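Local coordinates for protein putative short-chain dehydrogenase/reductase (Burkholderia xenovorans, PDB 5IZ4) that binds ADP in the nucleotide pocket of its Rossmann fold and is probably an NADPH-dependent reductase of the short-chain dehydrogenase/reductase family, at residues 105-116 and 166-174. Sequence-based numbering, arbitrary orientation. Where two conformers were deposited one is given.
Sequences TRVIPHNAFDQI and GTGSSIAYA
The imidazole of His110 lies against the start of helix 171-191: Ile171 N sits 3.4 Å over one face, nearer the periphery than the ring centre, while Thr167 O, Gly168 O and Ala174 CB line the edge. His110 NE2 donates to Gly168 O at 2.9 Å; the bond is bent (N-H...O 139°) and meets the carbonyl from above its plane. His110 ND1 bonds instead to Ser186 OG of the second subunit, so both ring nitrogens are engaged and ring rotation is fixed.

On one face of the Tyr173 ring, again off centre, rests Ser169 OG, which shares a 2.6 Å hydrogen bond with Thr105 OG1. With OG1 swung opposite the backbone N of Thr105 (chi1 -169°), this hydroxyl also reaches Tyr173 CB at 3.3 Å. Tyr173, its side chain about 6 Å from the bound ADP, occupies the tyrosine position of the SDR Tyr-x-x-x-Lys motif, so this packing probably borders the active site.

Between these anchors Ile108 N donates to Ser169 O at 3.0 Å. Ser170 N-caps the helix, its OG accepting from Tyr173 N and donating to a water that in turn bonds to Arg106 O. A second water accepts from Ile171 N and lies within donating distance of Ile108 O, among other possible acceptors. Ile116 CD1 packs on Ala172 CB (3.6 Å) and Ile171 CG2; Ile171 and Ala172 also touch Phe121 of helix 118-146.

Polar bonds and waters at the N-cap and first helical N-H thus tie the loop after strand 97-100 to helix 171-191, while His110 carries the network across the subunit interface.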
loop_
_atom_site.group_PDB
_atom_site.type_symbol
_atom_site.label_atom_id
_atom_site.label_comp_id
_atom_site.label_asym_id
_atom_site.label_seq_id
_atom_site.Cartn_x
_atom_site.Cartn_y
_atom_site.Cartn_z
ATOM N N THR A 105 23.655 -7.831 -6.935
ATOM C CA THR A 105 23.322 -6.595 -7.628
ATOM C C THR A 105 24.587 -6.045 -8.264
ATOM O O THR A 105 25.665 -6.639 -8.177
ATOM C CB THR A 105 22.701 -5.554 -6.691
ATOM O OG1 THR A 105 22.170 -4.476 -7.475
ATOM C CG2 THR A 105 23.730 -5.015 -5.705
ATOM N N ARG A 106 24.429 -4.910 -8.932
ATOM C CA ARG A 106 25.540 -4.098 -9.404
ATOM C C ARG A 106 25.028 -2.670 -9.487
ATOM O O ARG A 106 23.921 -2.444 -9.986
ATOM C CB ARG A 106 26.051 -4.579 -10.764
ATOM C CG ARG A 106 27.207 -3.773 -11.304
ATOM C CD ARG A 106 28.060 -4.610 -12.258
ATOM N NE ARG A 106 27.305 -5.097 -13.412
ATOM C CZ ARG A 106 27.046 -4.369 -14.495
ATOM N NH1 ARG A 106 27.472 -3.113 -14.569
ATOM N NH2 ARG A 106 26.356 -4.893 -15.505
ATOM N N VAL A 107 25.805 -1.721 -8.969
ATOM C CA VAL A 107 25.363 -0.329 -8.965
ATOM C C VAL A 107 25.383 0.212 -10.389
ATOM O O VAL A 107 26.436 0.250 -11.039
ATOM C CB VAL A 107 26.243 0.526 -8.044
ATOM C CG1 VAL A 107 25.815 1.989 -8.119
ATOM C CG2 VAL A 107 26.162 0.028 -6.609
ATOM N N ILE A 108 24.217 0.631 -10.872
ATOM C CA ILE A 108 24.050 1.295 -12.166
ATOM C C ILE A 108 23.016 2.394 -11.969
ATOM O O ILE A 108 21.886 2.083 -11.578
ATOM C CB ILE A 108 23.567 0.327 -13.257
ATOM C CG1 ILE A 108 24.449 -0.923 -13.332
ATOM C CG2 ILE A 108 23.518 1.034 -14.601
ATOM C CD1 ILE A 108 23.834 -2.022 -14.189
ATOM N N PRO A 109 23.334 3.663 -12.228
ATOM C CA PRO A 109 22.334 4.725 -12.035
ATOM C C PRO A 109 21.060 4.447 -12.823
ATOM O O PRO A 109 21.106 4.009 -13.974
ATOM C CB PRO A 109 23.049 5.978 -12.547
ATOM C CG PRO A 109 24.518 5.670 -12.356
ATOM C CD PRO A 109 24.645 4.196 -12.636
ATOM N N HIS A 110 19.912 4.702 -12.180
ATOM C CA HIS A 110 18.627 4.383 -12.793
ATOM C C HIS A 110 18.349 5.226 -14.030
ATOM O O HIS A 110 17.518 4.834 -14.859
ATOM C CB HIS A 110 17.478 4.575 -11.791
ATOM C CG HIS A 110 17.419 3.547 -10.700
ATOM N ND1 HIS A 110 16.254 2.880 -10.373
ATOM C CD2 HIS A 110 18.361 3.104 -9.829
ATOM C CE1 HIS A 110 16.488 2.058 -9.364
ATOM N NE2 HIS A 110 17.760 2.169 -9.019
ATOM N N ASN A 111 19.008 6.378 -14.164
ATOM C CA ASN A 111 18.840 7.237 -15.327
ATOM C C ASN A 111 19.895 6.997 -16.399
ATOM O O ASN A 111 19.851 7.646 -17.447
ATOM C CB ASN A 111 18.859 8.713 -14.905
ATOM C CG ASN A 111 20.117 9.088 -14.140
ATOM O OD1 ASN A 111 20.705 8.259 -13.443
ATOM N ND2 ASN A 111 20.528 10.349 -14.256
ATOM N N ALA A 112 20.837 6.084 -16.169
ATOM C CA ALA A 112 21.806 5.709 -17.197
ATOM C C ALA A 112 21.244 4.529 -17.991
ATOM O O ALA A 112 21.683 3.387 -17.867
ATOM C CB ALA A 112 23.150 5.375 -16.566
ATOM N N PHE A 113 20.220 4.832 -18.803
ATOM C CA PHE A 113 19.505 3.780 -19.528
ATOM C C PHE A 113 20.427 2.968 -20.417
ATOM O O PHE A 113 20.191 1.772 -20.623
ATOM C CB PHE A 113 18.383 4.382 -20.374
ATOM C CG PHE A 113 17.302 4.988 -19.558
ATOM C CD1 PHE A 113 16.248 4.211 -19.100
ATOM C CD2 PHE A 113 17.351 6.326 -19.211
ATOM C CE1 PHE A 113 15.252 4.770 -18.326
ATOM C CE2 PHE A 113 16.355 6.887 -18.430
ATOM C CZ PHE A 113 15.310 6.103 -17.989
ATOM N N ASP A 114 21.477 3.592 -20.949
ATOM C CA ASP A 114 22.457 3.045 -21.871
ATOM C C ASP A 114 23.486 2.149 -21.197
ATOM O O ASP A 114 24.377 1.640 -21.882
ATOM C CB ASP A 114 23.184 4.204 -22.576
ATOM C CG ASP A 114 23.925 5.144 -21.595
ATOM O OD1 ASP A 114 23.414 5.447 -20.487
ATOM O OD2 ASP A 114 25.032 5.602 -21.946
ATOM N N GLN A 115 23.442 2.010 -19.874
ATOM C CA GLN A 115 24.465 1.281 -19.134
ATOM C C GLN A 115 23.912 0.063 -18.408
ATOM O O GLN A 115 24.600 -0.508 -17.557
ATOM C CB GLN A 115 25.172 2.226 -18.162
ATOM C CG GLN A 115 25.783 3.413 -18.899
ATOM C CD GLN A 115 26.776 4.200 -18.068
ATOM O OE1 GLN A 115 26.661 4.280 -16.848
ATOM N NE2 GLN A 115 27.765 4.788 -18.735
ATOM N N ILE A 116 22.699 -0.360 -18.732
ATOM C CA ILE A 116 22.154 -1.617 -18.243
ATOM C C ILE A 116 21.605 -2.369 -19.451
ATOM O O ILE A 116 21.284 -1.763 -20.479
ATOM C CB ILE A 116 21.079 -1.375 -17.156
ATOM C CG1 ILE A 116 20.810 -2.656 -16.359
ATOM C CG2 ILE A 116 19.795 -0.820 -17.771
ATOM C CD1 ILE A 116 20.025 -2.424 -15.067
ATOM N N GLY A 166 11.191 1.542 -5.810
ATOM C CA GLY A 166 11.898 1.659 -7.082
ATOM C C GLY A 166 13.223 2.393 -7.029
ATOM O O GLY A 166 13.688 2.902 -8.057
ATOM N N THR A 167 13.841 2.475 -5.857
ATOM C CA THR A 167 15.162 3.079 -5.728
ATOM C C THR A 167 16.219 1.982 -5.722
ATOM O O THR A 167 16.021 0.926 -6.328
ATOM C CB THR A 167 15.244 3.925 -4.459
ATOM O OG1 THR A 167 15.035 3.084 -3.318
ATOM C CG2 THR A 167 14.183 5.030 -4.493
ATOM N N GLY A 168 17.344 2.206 -5.059
ATOM C CA GLY A 168 18.297 1.128 -4.866
ATOM C C GLY A 168 19.412 1.105 -5.897
ATOM O O GLY A 168 19.552 1.983 -6.753
ATOM N N SER A 169 20.212 0.037 -5.810
ATOM C CA SER A 169 21.485 -0.006 -6.531
ATOM C C SER A 169 21.296 0.038 -8.049
ATOM O O SER A 169 22.121 0.621 -8.762
ATOM C CB SER A 169 22.264 -1.248 -6.108
ATOM O OG SER A 169 21.430 -2.393 -6.138
ATOM N N SER A 170 20.221 -0.558 -8.565
ATOM C CA SER A 170 19.938 -0.488 -9.994
ATOM C C SER A 170 18.462 -0.755 -10.217
ATOM O O SER A 170 17.776 -1.303 -9.353
ATOM C CB SER A 170 20.757 -1.501 -10.801
ATOM O OG SER A 170 20.172 -2.800 -10.726
ATOM N N ILE A 171 17.986 -0.383 -11.405
ATOM C CA ILE A 171 16.588 -0.646 -11.723
ATOM C C ILE A 171 16.344 -2.147 -11.876
ATOM O O ILE A 171 15.239 -2.633 -11.594
ATOM C CB ILE A 171 16.172 0.152 -12.977
ATOM C CG1 ILE A 171 14.643 0.199 -13.098
ATOM C CG2 ILE A 171 16.818 -0.418 -14.249
ATOM C CD1 ILE A 171 14.149 0.959 -14.322
ATOM N N ALA A 172 17.360 -2.911 -12.310
ATOM C CA ALA A 172 17.209 -4.365 -12.368
ATOM C C ALA A 172 17.097 -4.959 -10.972
ATOM O O ALA A 172 16.337 -5.911 -10.745
ATOM C CB ALA A 172 18.384 -4.996 -13.129
ATOM N N TYR A 173 17.853 -4.412 -10.020
ATOM C CA TYR A 173 17.743 -4.861 -8.636
ATOM C C TYR A 173 16.372 -4.519 -8.069
ATOM O O TYR A 173 15.700 -5.364 -7.462
ATOM C CB TYR A 173 18.857 -4.216 -7.807
ATOM C CG TYR A 173 18.849 -4.566 -6.342
ATOM C CD1 TYR A 173 19.460 -5.726 -5.878
ATOM C CD2 TYR A 173 18.243 -3.727 -5.413
ATOM C CE1 TYR A 173 19.471 -6.041 -4.526
ATOM C CE2 TYR A 173 18.245 -4.032 -4.061
ATOM C CZ TYR A 173 18.859 -5.193 -3.625
ATOM O OH TYR A 173 18.863 -5.504 -2.283
ATOM N N ALA A 174 15.923 -3.287 -8.285
ATOM C CA ALA A 174 14.623 -2.884 -7.754
ATOM C C ALA A 174 13.515 -3.769 -8.316
ATOM O O ALA A 174 12.646 -4.242 -7.573
ATOM C CB ALA A 174 14.361 -1.416 -8.079
HETATM O O HOH W 1 22.295 -4.302 -11.397
HETATM O O HOH W 2 19.877 1.003 -13.154
#